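PDB 1W07: peroxisomal acyl-coenzyme A oxidase 1 from Arabidopsis thaliana, which oxidises long- and medium-chain acyl-CoAs to 2-trans-enoyl-CoAs with FAD, reducing oxygen to hydrogen peroxide in peroxisomal beta-oxidation. Local coordinates for residues G279-V284 against T422-N427; E349-L354 against A378-L383; V429-V434 against A525-I530. The protein carries 1 engineered substitution. All coordinates share one frame; numbering follows the deposited sequence.

Contact 1 of 3, residues G279-V284 against T422-N427. With FAD (flavin-adenine dinucleotide), chain I.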
loop_
_atom_site.group_PDB
_atom_site.type_symbol
_atom_site.label_atom_id
_atom_site.label_comp_id
_atom_site.label_asym_id
_atom_site.label_seq_id
_atom_site.Cartn_x
_atom_site.Cartn_y
_atom_site.Cartn_z
ATOM N N GLY B 279 9.400 19.879 24.101
ATOM C CA GLY B 279 8.224 20.659 23.762
ATOM C C GLY B 279 7.997 20.776 22.267
ATOM O O GLY B 279 6.856 20.890 21.809
ATOM N N THR B 280 9.083 20.755 21.503
ATOM C CA THR B 280 8.989 20.852 20.056
ATOM C C THR B 280 8.580 19.520 19.427
ATOM O O THR B 280 7.751 19.498 18.517
ATOM C CB THR B 280 10.327 21.316 19.438
ATOM O OG1 THR B 280 11.379 20.430 19.846
ATOM C CG2 THR B 280 10.657 22.734 19.885
ATOM N N MET B 281 9.146 18.412 19.902
ATOM C CA MET B 281 8.786 17.110 19.344
ATOM C C MET B 281 7.322 16.792 19.590
ATOM O O MET B 281 6.683 16.134 18.772
ATOM C CB MET B 281 9.656 15.986 19.917
ATOM C CG MET B 281 10.906 15.699 19.103
ATOM S SD MET B 281 11.795 14.232 19.672
ATOM C CE MET B 281 11.289 13.004 18.397
ATOM N N VAL B 282 6.792 17.246 20.720
ATOM C CA VAL B 282 5.385 17.011 21.026
ATOM C C VAL B 282 4.562 17.808 20.014
ATOM O O VAL B 282 3.415 17.468 19.703
ATOM C CB VAL B 282 5.037 17.485 22.448
ATOM C CG1 VAL B 282 3.549 17.287 22.721
ATOM C CG2 VAL B 282 5.877 16.719 23.465
ATOM N N TYR B 283 5.170 18.873 19.500
ATOM C CA TYR B 283 4.522 19.729 18.522
ATOM C C TYR B 283 4.591 19.085 17.146
ATOM O O TYR B 283 3.576 18.926 16.479
ATOM C CB TYR B 283 5.209 21.094 18.486
ATOM C CG TYR B 283 4.540 22.089 17.574
ATOM C CD1 TYR B 283 3.238 22.531 17.828
ATOM C CD2 TYR B 283 5.211 22.613 16.470
ATOM C CE1 TYR B 283 2.628 23.474 17.007
ATOM C CE2 TYR B 283 4.610 23.556 15.645
ATOM C CZ TYR B 283 3.321 23.982 15.919
ATOM O OH TYR B 283 2.730 24.927 15.111
ATOM N N VAL B 284 5.797 18.714 16.731
ATOM C CA VAL B 284 5.994 18.093 15.427
ATOM C C VAL B 284 5.126 16.841 15.291
ATOM O O VAL B 284 4.531 16.594 14.239
ATOM C CB VAL B 284 7.467 17.706 15.215
ATOM C CG1 VAL B 284 7.659 17.139 13.826
ATOM C CG2 VAL B 284 8.361 18.925 15.420
ATOM N N THR B 422 7.689 6.681 8.729
ATOM C CA THR B 422 9.102 6.520 9.039
ATOM C C THR B 422 9.771 7.766 9.607
ATOM O O THR B 422 10.574 7.671 10.533
ATOM C CB THR B 422 9.907 6.028 7.805
ATOM O OG1 THR B 422 11.268 5.788 8.186
ATOM C CG2 THR B 422 9.868 7.068 6.692
ATOM N N TYR B 423 9.454 8.936 9.065
ATOM C CA TYR B 423 10.081 10.143 9.583
ATOM C C TYR B 423 9.578 10.423 10.985
ATOM O O TYR B 423 8.457 10.059 11.331
ATOM C CB TYR B 423 9.868 11.348 8.644
ATOM C CG TYR B 423 8.450 11.834 8.470
ATOM C CD1 TYR B 423 7.684 12.239 9.566
ATOM C CD2 TYR B 423 7.892 11.957 7.196
ATOM C CE1 TYR B 423 6.400 12.754 9.392
ATOM C CE2 TYR B 423 6.608 12.477 7.016
ATOM C CZ TYR B 423 5.871 12.871 8.118
ATOM O OH TYR B 423 4.598 13.375 7.954
ATOM N N GLU B 424 10.424 11.069 11.784
ATOM C CA GLU B 424 10.119 11.375 13.178
ATOM C C GLU B 424 10.087 10.094 14.001
ATOM O O GLU B 424 9.479 10.041 15.068
ATOM C CB GLU B 424 8.782 12.111 13.307
ATOM C CG GLU B 424 8.935 13.617 13.383
ATOM C CD GLU B 424 9.827 14.040 14.532
ATOM O OE1 GLU B 424 9.512 13.693 15.692
ATOM O OE2 GLU B 424 10.846 14.721 14.281
ATOM N N GLY B 425 10.750 9.059 13.496
ATOM C CA GLY B 425 10.791 7.793 14.204
ATOM C C GLY B 425 9.951 6.696 13.577
ATOM O O GLY B 425 8.774 6.899 13.263
ATOM N N ASP B 426 10.568 5.532 13.388
ATOM C CA ASP B 426 9.906 4.360 12.821
ATOM C C ASP B 426 8.698 4.001 13.691
ATOM O O ASP B 426 8.797 3.935 14.918
ATOM C CB ASP B 426 10.891 3.189 12.768
ATOM C CG ASP B 426 10.241 1.899 12.312
ATOM O OD1 ASP B 426 9.749 1.152 13.181
ATOM O OD2 ASP B 426 10.221 1.635 11.087
ATOM N N ASN B 427 7.563 3.766 13.037
ATOM C CA ASN B 427 6.316 3.450 13.720
ATOM C C ASN B 427 6.363 2.303 14.720
ATOM O O ASN B 427 5.715 2.373 15.759
ATOM C CB ASN B 427 5.195 3.227 12.697
ATOM C CG ASN B 427 4.567 4.532 12.259
ATOM O OD1 ASN B 427 4.940 5.594 12.768
ATOM N ND2 ASN B 427 3.618 4.474 11.337
HETATM P PA FAD I . 15.189 1.863 11.028
HETATM O O1A FAD I . 14.955 2.554 12.314
HETATM O O2A FAD I . 16.567 1.428 10.713
HETATM O O5B FAD I . 14.191 0.605 10.943
HETATM C C5B FAD I . 14.256 -0.318 9.853
HETATM C C4B FAD I . 13.481 -1.593 10.199
HETATM O O4B FAD I . 14.050 -2.129 11.408
HETATM C C3B FAD I . 12.013 -1.280 10.505
HETATM O O3B FAD I . 11.212 -2.437 10.252
HETATM C C2B FAD I . 12.057 -0.974 12.001
HETATM O O2B FAD I . 10.803 -1.294 12.608
HETATM C C1B FAD I . 13.084 -2.012 12.465
HETATM N N9A FAD I . 13.724 -1.597 13.736
HETATM C C8A FAD I . 14.673 -0.670 13.874
HETATM N N7A FAD I . 15.007 -0.560 15.160
HETATM C C5A FAD I . 14.263 -1.418 15.849
HETATM C C6A FAD I . 14.178 -1.753 17.195
HETATM N N6A FAD I . 14.882 -1.100 18.114
HETATM N N1A FAD I . 13.287 -2.762 17.578
HETATM C C2A FAD I . 12.502 -3.401 16.612
HETATM N N3A FAD I . 12.603 -3.047 15.344
HETATM C C4A FAD I . 13.451 -2.085 14.941
HETATM N N1 FAD I . 15.867 12.988 8.482
HETATM C C2 FAD I . 16.403 14.236 8.823
HETATM O O2 FAD I . 17.298 14.312 9.661
HETATM N N3 FAD I . 15.915 15.388 8.188
HETATM C C4 FAD I . 14.907 15.287 7.221
HETATM O O4 FAD I . 14.464 16.309 6.694
HETATM C C4X FAD I . 14.398 14.040 6.872
HETATM N N5 FAD I . 13.447 13.912 5.849
HETATM C C5X FAD I . 12.942 12.664 5.478
HETATM C C6 FAD I . 12.087 12.550 4.387
HETATM C C7 FAD I . 11.676 11.298 3.947
HETATM C C7M FAD I . 10.748 11.215 2.735
HETATM C C8 FAD I . 12.118 10.147 4.608
HETATM C C8M FAD I . 11.680 8.755 4.145
HETATM C C9 FAD I . 12.963 10.267 5.704
HETATM C C9A FAD I . 13.382 11.516 6.150
HETATM N N10 FAD I . 14.291 11.648 7.209
HETATM C C10 FAD I . 14.867 12.895 7.504
HETATM C "C1'" FAD I . 14.759 10.460 7.967
HETATM C "C2'" FAD I . 13.678 10.013 8.956
HETATM O "O2'" FAD I . 13.298 11.108 9.792
HETATM C "C3'" FAD I . 14.078 8.822 9.833
HETATM O "O3'" FAD I . 15.262 9.146 10.567
HETATM C "C4'" FAD I . 14.336 7.550 9.022
HETATM O "O4'" FAD I . 13.460 7.463 7.894
HETATM C "C5'" FAD I . 14.136 6.334 9.926
HETATM O "O5'" FAD I . 14.192 5.130 9.161
HETATM P P FAD I . 15.416 4.105 9.327
HETATM O O1P FAD I . 15.978 3.884 7.977
HETATM O O2P FAD I . 16.308 4.596 10.400
HETATM O O3P FAD I . 14.656 2.778 9.819
#
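Glu424 reaches from a tight turn to helix 278-309, where Val284 and Met281 receive its side chain. Val284 meets the aliphatic part: its CG1 lies 3.8 Å from Glu424 CG, and the two side chains cross at about a right angle. That methyl stands opposite the backbone N (chi1 -177°), which directs it at the bend of the glutamate. Met281 comes from a bent chain to the carboxylate, its CE 3.3 Å from Glu424 OE1. The pairing is a van der Waals one, and OE1 has no hydrogen-bonding partner in the model, although Arg285 NE forms a long, weak ion pair with it. The side chain of Met281 also lies about 3 Å, between nearest atoms, from a bound platinum(II) ion.

Glu424 sits in a type II beta turn, Thr422 to Gly425, in which it takes left-handed backbone angles and Gly425 a conformation suited to glycine. The backbone N of Glu424 makes a weak hydrogen bond of 3.5 Å to FAD O2'. Thr422 OG1 shares a hydrogen bond of 2.8 Å with O4' of the ribityl chain, and Asp426 OD1 accepts one of 2.7 Å from FAD O2B. The same Asp426 oxygen caps the start of helix 427-443 through the backbone N of Val428 and Val429. Lys381 NZ, from helix 370-398, hydrogen-bonds to the carbonyls of Tyr423 and Gly425.

Glu424 is the inferred proton acceptor. Its carboxylate is here turned toward helix 278-309, with Glu424 OE2 7.9 Å from FAD O2. A base on a loop that runs along the ribityl chain, backed by a helix of the C-terminal bundle, is characteristic of the acyl-CoA dehydrogenase and oxidase active site.

Contact 2 of 3, residues E349-L354 against A378-L383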
loop_
_atom_site.group_PDB
_atom_site.type_symbol
_atom_site.label_atom_id
_atom_site.label_comp_id
_atom_site.label_asym_id
_atom_site.label_seq_id
_atom_site.Cartn_x
_atom_site.Cartn_y
_atom_site.Cartn_z
ATOM N N GLU B 349 -7.249 17.324 17.757
ATOM C CA GLU B 349 -7.648 18.542 18.466
ATOM C C GLU B 349 -7.167 18.428 19.907
ATOM O O GLU B 349 -6.639 19.390 20.472
ATOM C CB GLU B 349 -9.175 18.698 18.472
ATOM C CG GLU B 349 -9.769 19.382 17.234
ATOM C CD GLU B 349 -11.303 19.371 17.232
ATOM O OE1 GLU B 349 -11.914 19.380 18.324
ATOM O OE2 GLU B 349 -11.897 19.373 16.135
ATOM N N TRP B 350 -7.372 17.247 20.495
ATOM C CA TRP B 350 -6.973 16.991 21.873
ATOM C C TRP B 350 -5.458 17.106 22.018
ATOM O O TRP B 350 -4.966 17.707 22.971
ATOM C CB TRP B 350 -7.430 15.596 22.307
ATOM C CG TRP B 350 -6.960 15.227 23.684
ATOM C CD1 TRP B 350 -7.475 15.668 24.874
ATOM C CD2 TRP B 350 -5.853 14.383 24.018
ATOM N NE1 TRP B 350 -6.751 15.150 25.927
ATOM C CE2 TRP B 350 -5.751 14.358 25.431
ATOM C CE3 TRP B 350 -4.932 13.643 23.262
ATOM C CZ2 TRP B 350 -4.763 13.623 26.099
ATOM C CZ3 TRP B 350 -3.945 12.911 23.932
ATOM C CH2 TRP B 350 -3.872 12.907 25.332
ATOM N N LEU B 351 -4.723 16.524 21.074
ATOM C CA LEU B 351 -3.270 16.582 21.105
ATOM C C LEU B 351 -2.766 18.019 21.069
ATOM O O LEU B 351 -1.677 18.319 21.560
ATOM C CB LEU B 351 -2.678 15.800 19.936
ATOM C CG LEU B 351 -2.323 14.345 20.221
ATOM C CD1 LEU B 351 -1.726 13.747 18.958
ATOM C CD2 LEU B 351 -1.336 14.247 21.401
ATOM N N LYS B 352 -3.547 18.908 20.473
ATOM C CA LYS B 352 -3.154 20.306 20.421
ATOM C C LYS B 352 -3.239 20.858 21.845
ATOM O O LYS B 352 -2.298 21.486 22.342
ATOM C CB LYS B 352 -4.086 21.090 19.500
ATOM C CG LYS B 352 -3.729 22.558 19.387
ATOM C CD LYS B 352 -2.382 22.788 18.706
ATOM C CE LYS B 352 -2.039 24.273 18.707
ATOM N NZ LYS B 352 -3.163 25.107 18.182
ATOM N N TRP B 353 -4.375 20.615 22.497
ATOM C CA TRP B 353 -4.590 21.055 23.870
ATOM C C TRP B 353 -3.453 20.513 24.742
ATOM O O TRP B 353 -2.932 21.214 25.606
ATOM C CB TRP B 353 -5.933 20.531 24.395
ATOM C CG TRP B 353 -6.100 20.711 25.878
ATOM C CD1 TRP B 353 -6.508 21.843 26.529
ATOM C CD2 TRP B 353 -5.748 19.770 26.899
ATOM N NE1 TRP B 353 -6.418 21.665 27.890
ATOM C CE2 TRP B 353 -5.955 20.402 28.145
ATOM C CE3 TRP B 353 -5.269 18.451 26.881
ATOM C CZ2 TRP B 353 -5.703 19.762 29.363
ATOM C CZ3 TRP B 353 -5.014 17.811 28.096
ATOM C CH2 TRP B 353 -5.233 18.470 29.321
ATOM N N LEU B 354 -3.077 19.261 24.503
ATOM C CA LEU B 354 -2.004 18.626 25.252
ATOM C C LEU B 354 -0.678 19.342 25.020
ATOM O O LEU B 354 0.106 19.543 25.952
ATOM C CB LEU B 354 -1.870 17.163 24.834
ATOM C CG LEU B 354 -0.752 16.368 25.506
ATOM C CD1 LEU B 354 -0.941 16.415 27.011
ATOM C CD2 LEU B 354 -0.766 14.933 25.000
ATOM N N ALA B 378 3.841 9.734 20.934
ATOM C CA ALA B 378 4.549 8.742 20.133
ATOM C C ALA B 378 3.612 7.659 19.595
ATOM O O ALA B 378 3.653 7.307 18.407
ATOM C CB ALA B 378 5.689 8.097 20.952
ATOM N N GLY B 379 2.770 7.142 20.486
ATOM C CA GLY B 379 1.829 6.100 20.113
ATOM C C GLY B 379 0.772 6.546 19.126
ATOM O O GLY B 379 0.419 5.805 18.200
ATOM N N LEU B 380 0.262 7.757 19.319
ATOM C CA LEU B 380 -0.760 8.282 18.420
ATOM C C LEU B 380 -0.173 8.571 17.062
ATOM O O LEU B 380 -0.835 8.380 16.055
ATOM C CB LEU B 380 -1.392 9.549 19.003
ATOM C CG LEU B 380 -2.292 9.352 20.231
ATOM C CD1 LEU B 380 -2.846 10.702 20.705
ATOM C CD2 LEU B 380 -3.412 8.383 19.863
ATOM N N LYS B 381 1.069 9.046 17.038
ATOM C CA LYS B 381 1.748 9.339 15.778
ATOM C C LYS B 381 1.844 8.027 15.006
ATOM O O LYS B 381 1.556 7.976 13.811
ATOM C CB LYS B 381 3.148 9.929 16.039
ATOM C CG LYS B 381 3.939 10.296 14.784
ATOM C CD LYS B 381 4.619 9.080 14.180
ATOM C CE LYS B 381 5.473 9.443 12.980
ATOM N NZ LYS B 381 6.097 8.235 12.376
ATOM N N SER B 382 2.227 6.960 15.700
ATOM C CA SER B 382 2.348 5.627 15.093
ATOM C C SER B 382 1.010 5.068 14.636
ATOM O O SER B 382 0.870 4.572 13.517
ATOM C CB SER B 382 2.951 4.640 16.100
ATOM O OG SER B 382 3.135 3.379 15.507
ATOM N N LEU B 383 0.029 5.129 15.526
ATOM C CA LEU B 383 -1.284 4.599 15.219
ATOM C C LEU B 383 -1.956 5.270 14.023
ATOM O O LEU B 383 -2.356 4.603 13.079
ATOM C CB LEU B 383 -2.194 4.706 16.447
ATOM C CG LEU B 383 -3.500 3.899 16.361
ATOM C CD1 LEU B 383 -3.213 2.458 16.759
ATOM C CD2 LEU B 383 -4.553 4.489 17.286
#
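Within the helical bundle of the C-alpha1 domain, the arrangement shared with acyl-CoA dehydrogenases, the consecutive helices 328-363 and 370-398 run in roughly opposite directions and meet through Leu351, Trp350 and Leu380. Leu380 is the projecting residue, and the whole contact turns on one of its methyls, CD1. This carbon presses on the branched end of Leu351, 3.7 Å from Leu351 CD1 and 3.9 Å from Leu351 CD2, as the two side chains slide past each other in opposite directions. The interaction is purely apolar. In Leu380, CG lies anti to the carbonyl carbon (chi1 -70°) and chi2 of 180° extends the chain, which carries CD1 to Leu351.

Other helices pack around the pair: Leu351 also touches Gln286 and Val289 of helix 278-309, and Leu380 touches Val531 of helix 516-538. Trp350 flanks the leucine pair and makes a cation-pi interaction with Lys534, so its indole links the apolar contact to a charged group. The ring comes to Leu380 edgewise, the side chains crossing at about a right angle, and Trp350 CZ3 stops 4.1 Å from Leu380 CD1, which lies near the ring plane.

Contact 3 of 3, residues V429-V434 against A525-I530; sequences VLQLQV and AHCQLI. With FAD (flavin-adenine dinucleotide), chain I.
Cys527 sets its sulfur against the carboxamide end of Gln431, where helix 516-538 packs on helix 427-443. The contact thus joins a helix of the C-alpha1 bundle to the additional C-terminal helical region that acyl-CoA oxidases carry beyond the acyl-CoA dehydrogenase core. Cys527 SG faces the OE1/NE2 end of the carboxamide at nearly equal distances, 3.7 Å from Gln431 OE1 and 3.8 Å from Gln431 NE2, a packing contact and not a hydrogen bond. Gln431 is brought there by a fold in its chain: chi2 of -66° turns the amide away from a straight extension and in toward the other helix. Ala523 of helix 516-538 and Ser382 of helix 370-398 also touch this side chain, which lies where three helices come together.

One helical turn further along, Val434 points at His526. The polar end of that histidine is engaged by a residue outside the two helices, His526 ND1 being hydrogen-bonded to Tyr457 OH; this bond ties the ring to a loop.

Helix 427-443 has a second duty on another flank. Val429 CG2 approaches FAD N7A at 3.6 Å and Leu432 CD1 approaches FAD N1A at 3.5 Å, giving the adenine an apolar neighbour at each of its two rings. Phe313 of the second subunit packs on Val429, so the adenine pocket draws on both chains of the homodimer.

Back at the histidine, Val434 CG1 meets His526 CD2 obliquely at 4.3 Å, while Ile530 CG1, one turn on in the same helix, lies over one face of the imidazole, offset toward the rim.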
loop_
_atom_site.group_PDB
_atom_site.type_symbol
_atom_site.label_atom_id
_atom_site.label_comp_id
_atom_site.label_asym_id
_atom_site.label_seq_id
_atom_site.Cartn_x
_atom_site.Cartn_y
_atom_site.Cartn_z
ATOM N N VAL B 429 9.204 1.224 16.222
ATOM C CA VAL B 429 10.099 1.657 17.278
ATOM C C VAL B 429 9.338 2.555 18.257
ATOM O O VAL B 429 9.491 2.422 19.470
ATOM C CB VAL B 429 11.303 2.437 16.704
ATOM C CG1 VAL B 429 12.128 3.008 17.839
ATOM C CG2 VAL B 429 12.161 1.518 15.844
ATOM N N LEU B 430 8.514 3.466 17.738
ATOM C CA LEU B 430 7.751 4.370 18.598
ATOM C C LEU B 430 6.780 3.637 19.522
ATOM O O LEU B 430 6.623 4.012 20.683
ATOM C CB LEU B 430 6.979 5.401 17.754
ATOM C CG LEU B 430 7.854 6.459 17.087
ATOM C CD1 LEU B 430 7.052 7.285 16.078
ATOM C CD2 LEU B 430 8.449 7.344 18.169
ATOM N N GLN B 431 6.132 2.595 19.005
ATOM C CA GLN B 431 5.184 1.828 19.797
ATOM C C GLN B 431 5.897 1.035 20.892
ATOM O O GLN B 431 5.305 0.721 21.927
ATOM C CB GLN B 431 4.366 0.886 18.907
ATOM C CG GLN B 431 3.282 1.587 18.060
ATOM C CD GLN B 431 2.157 2.202 18.894
ATOM O OE1 GLN B 431 2.238 2.273 20.122
ATOM N NE2 GLN B 431 1.100 2.654 18.222
ATOM N N LEU B 432 7.170 0.718 20.678
ATOM C CA LEU B 432 7.925 -0.015 21.689
ATOM C C LEU B 432 8.195 0.902 22.873
ATOM O O LEU B 432 8.273 0.455 24.017
ATOM C CB LEU B 432 9.241 -0.535 21.100
ATOM C CG LEU B 432 9.077 -1.700 20.108
ATOM C CD1 LEU B 432 10.398 -1.975 19.406
ATOM C CD2 LEU B 432 8.591 -2.928 20.861
ATOM N N GLN B 433 8.335 2.193 22.598
ATOM C CA GLN B 433 8.567 3.164 23.658
ATOM C C GLN B 433 7.311 3.230 24.517
ATOM O O GLN B 433 7.391 3.306 25.747
ATOM C CB GLN B 433 8.877 4.540 23.060
ATOM C CG GLN B 433 10.332 4.701 22.634
ATOM C CD GLN B 433 10.537 5.816 21.622
ATOM O OE1 GLN B 433 9.896 6.871 21.692
ATOM N NE2 GLN B 433 11.444 5.593 20.682
ATOM N N VAL B 434 6.146 3.193 23.874
ATOM C CA VAL B 434 4.882 3.229 24.608
ATOM C C VAL B 434 4.799 1.982 25.480
ATOM O O VAL B 434 4.405 2.052 26.645
ATOM C CB VAL B 434 3.667 3.265 23.643
ATOM C CG1 VAL B 434 2.354 3.133 24.430
ATOM C CG2 VAL B 434 3.674 4.568 22.856
ATOM N N ALA B 525 -3.233 -1.361 21.420
ATOM C CA ALA B 525 -4.554 -1.409 22.071
ATOM C C ALA B 525 -4.732 -0.191 22.976
ATOM O O ALA B 525 -5.812 0.380 23.047
ATOM C CB ALA B 525 -4.723 -2.716 22.890
ATOM N N HIS B 526 -3.666 0.212 23.662
ATOM C CA HIS B 526 -3.722 1.380 24.530
ATOM C C HIS B 526 -4.006 2.635 23.705
ATOM O O HIS B 526 -4.888 3.419 24.035
ATOM C CB HIS B 526 -2.401 1.547 25.269
ATOM C CG HIS B 526 -2.336 2.789 26.102
ATOM N ND1 HIS B 526 -3.069 2.954 27.258
ATOM C CD2 HIS B 526 -1.609 3.922 25.955
ATOM C CE1 HIS B 526 -2.796 4.132 27.785
ATOM N NE2 HIS B 526 -1.911 4.738 27.016
ATOM N N CYS B 527 -3.262 2.823 22.620
ATOM C CA CYS B 527 -3.464 3.981 21.743
ATOM C C CYS B 527 -4.866 4.023 21.143
ATOM O O CYS B 527 -5.428 5.111 20.972
ATOM C CB CYS B 527 -2.447 3.980 20.610
ATOM S SG CYS B 527 -0.774 4.159 21.197
ATOM N N GLN B 528 -5.429 2.859 20.810
ATOM C CA GLN B 528 -6.774 2.814 20.232
ATOM C C GLN B 528 -7.795 3.253 21.273
ATOM O O GLN B 528 -8.750 3.964 20.955
ATOM C CB GLN B 528 -7.099 1.403 19.713
ATOM C CG GLN B 528 -6.256 1.002 18.497
ATOM C CD GLN B 528 -6.438 -0.450 18.079
ATOM O OE1 GLN B 528 -6.766 -1.314 18.897
ATOM N NE2 GLN B 528 -6.169 -0.735 16.809
ATOM N N LEU B 529 -7.593 2.819 22.513
ATOM C CA LEU B 529 -8.488 3.205 23.606
ATOM C C LEU B 529 -8.498 4.731 23.692
ATOM O O LEU B 529 -9.552 5.340 23.820
ATOM C CB LEU B 529 -7.988 2.624 24.926
ATOM C CG LEU B 529 -8.565 3.227 26.212
ATOM C CD1 LEU B 529 -10.076 3.002 26.305
ATOM C CD2 LEU B 529 -7.850 2.597 27.396
ATOM N N ILE B 530 -7.315 5.345 23.619
ATOM C CA ILE B 530 -7.217 6.800 23.682
ATOM C C ILE B 530 -8.049 7.466 22.563
ATOM O O ILE B 530 -8.794 8.422 22.810
ATOM C CB ILE B 530 -5.739 7.242 23.576
ATOM C CG1 ILE B 530 -4.961 6.767 24.816
ATOM C CG2 ILE B 530 -5.648 8.747 23.414
ATOM C CD1 ILE B 530 -3.458 7.084 24.792
HETATM P PA FAD I . 15.189 1.863 11.028
HETATM O O1A FAD I . 14.955 2.554 12.314
HETATM O O2A FAD I . 16.567 1.428 10.713
HETATM O O5B FAD I . 14.191 0.605 10.943
HETATM C C5B FAD I . 14.256 -0.318 9.853
HETATM C C4B FAD I . 13.481 -1.593 10.199
HETATM O O4B FAD I . 14.050 -2.129 11.408
HETATM C C3B FAD I . 12.013 -1.280 10.505
HETATM O O3B FAD I . 11.212 -2.437 10.252
HETATM C C2B FAD I . 12.057 -0.974 12.001
HETATM O O2B FAD I . 10.803 -1.294 12.608
HETATM C C1B FAD I . 13.084 -2.012 12.465
HETATM N N9A FAD I . 13.724 -1.597 13.736
HETATM C C8A FAD I . 14.673 -0.670 13.874
HETATM N N7A FAD I . 15.007 -0.560 15.160
HETATM C C5A FAD I . 14.263 -1.418 15.849
HETATM C C6A FAD I . 14.178 -1.753 17.195
HETATM N N6A FAD I . 14.882 -1.100 18.114
HETATM N N1A FAD I . 13.287 -2.762 17.578
HETATM C C2A FAD I . 12.502 -3.401 16.612
HETATM N N3A FAD I . 12.603 -3.047 15.344
HETATM C C4A FAD I . 13.451 -2.085 14.941
HETATM N N1 FAD I . 15.867 12.988 8.482
HETATM C C2 FAD I . 16.403 14.236 8.823
HETATM O O2 FAD I . 17.298 14.312 9.661
HETATM N N3 FAD I . 15.915 15.388 8.188
HETATM C C4 FAD I . 14.907 15.287 7.221
HETATM O O4 FAD I . 14.464 16.309 6.694
HETATM C C4X FAD I . 14.398 14.040 6.872
HETATM N N5 FAD I . 13.447 13.912 5.849
HETATM C C5X FAD I . 12.942 12.664 5.478
HETATM C C6 FAD I . 12.087 12.550 4.387
HETATM C C7 FAD I . 11.676 11.298 3.947
HETATM C C7M FAD I . 10.748 11.215 2.735
HETATM C C8 FAD I . 12.118 10.147 4.608
HETATM C C8M FAD I . 11.680 8.755 4.145
HETATM C C9 FAD I . 12.963 10.267 5.704
HETATM C C9A FAD I . 13.382 11.516 6.150
HETATM N N10 FAD I . 14.291 11.648 7.209
HETATM C C10 FAD I . 14.867 12.895 7.504
HETATM C "C1'" FAD I . 14.759 10.460 7.967
HETATM C "C2'" FAD I . 13.678 10.013 8.956
HETATM O "O2'" FAD I . 13.298 11.108 9.792
HETATM C "C3'" FAD I . 14.078 8.822 9.833
HETATM O "O3'" FAD I . 15.262 9.146 10.567
HETATM C "C4'" FAD I . 14.336 7.550 9.022
HETATM O "O4'" FAD I . 13.460 7.463 7.894
HETATM C "C5'" FAD I . 14.136 6.334 9.926
HETATM O "O5'" FAD I . 14.192 5.130 9.161
HETATM P P FAD I . 15.416 4.105 9.327
HETATM O O1P FAD I . 15.978 3.884 7.977
HETATM O O2P FAD I . 16.308 4.596 10.400
HETATM O O3P FAD I . 14.656 2.778 9.819
#

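Overall arrangement
The three contacts differ in depth and in chemistry. Contact 1 is the surface member: a loop beside a helix, with a carboxylate among apolar groups and polar bonds to the cofactor. Contacts 2 and 3 are buried helix pairs, the former wholly apolar, the latter mixing sulfur, amide and imidazole. Helix 370-398 links all three. Lys381 and Ser382, on the segment of contact 2, probably bond to Asn427 of contact 1, and Gly379 CA packs 3.4 Å from Cys527 SG of contact 3. Contacts 1 and 3 both reach FAD, one along its ribityl chain and ribose, the other at adenine.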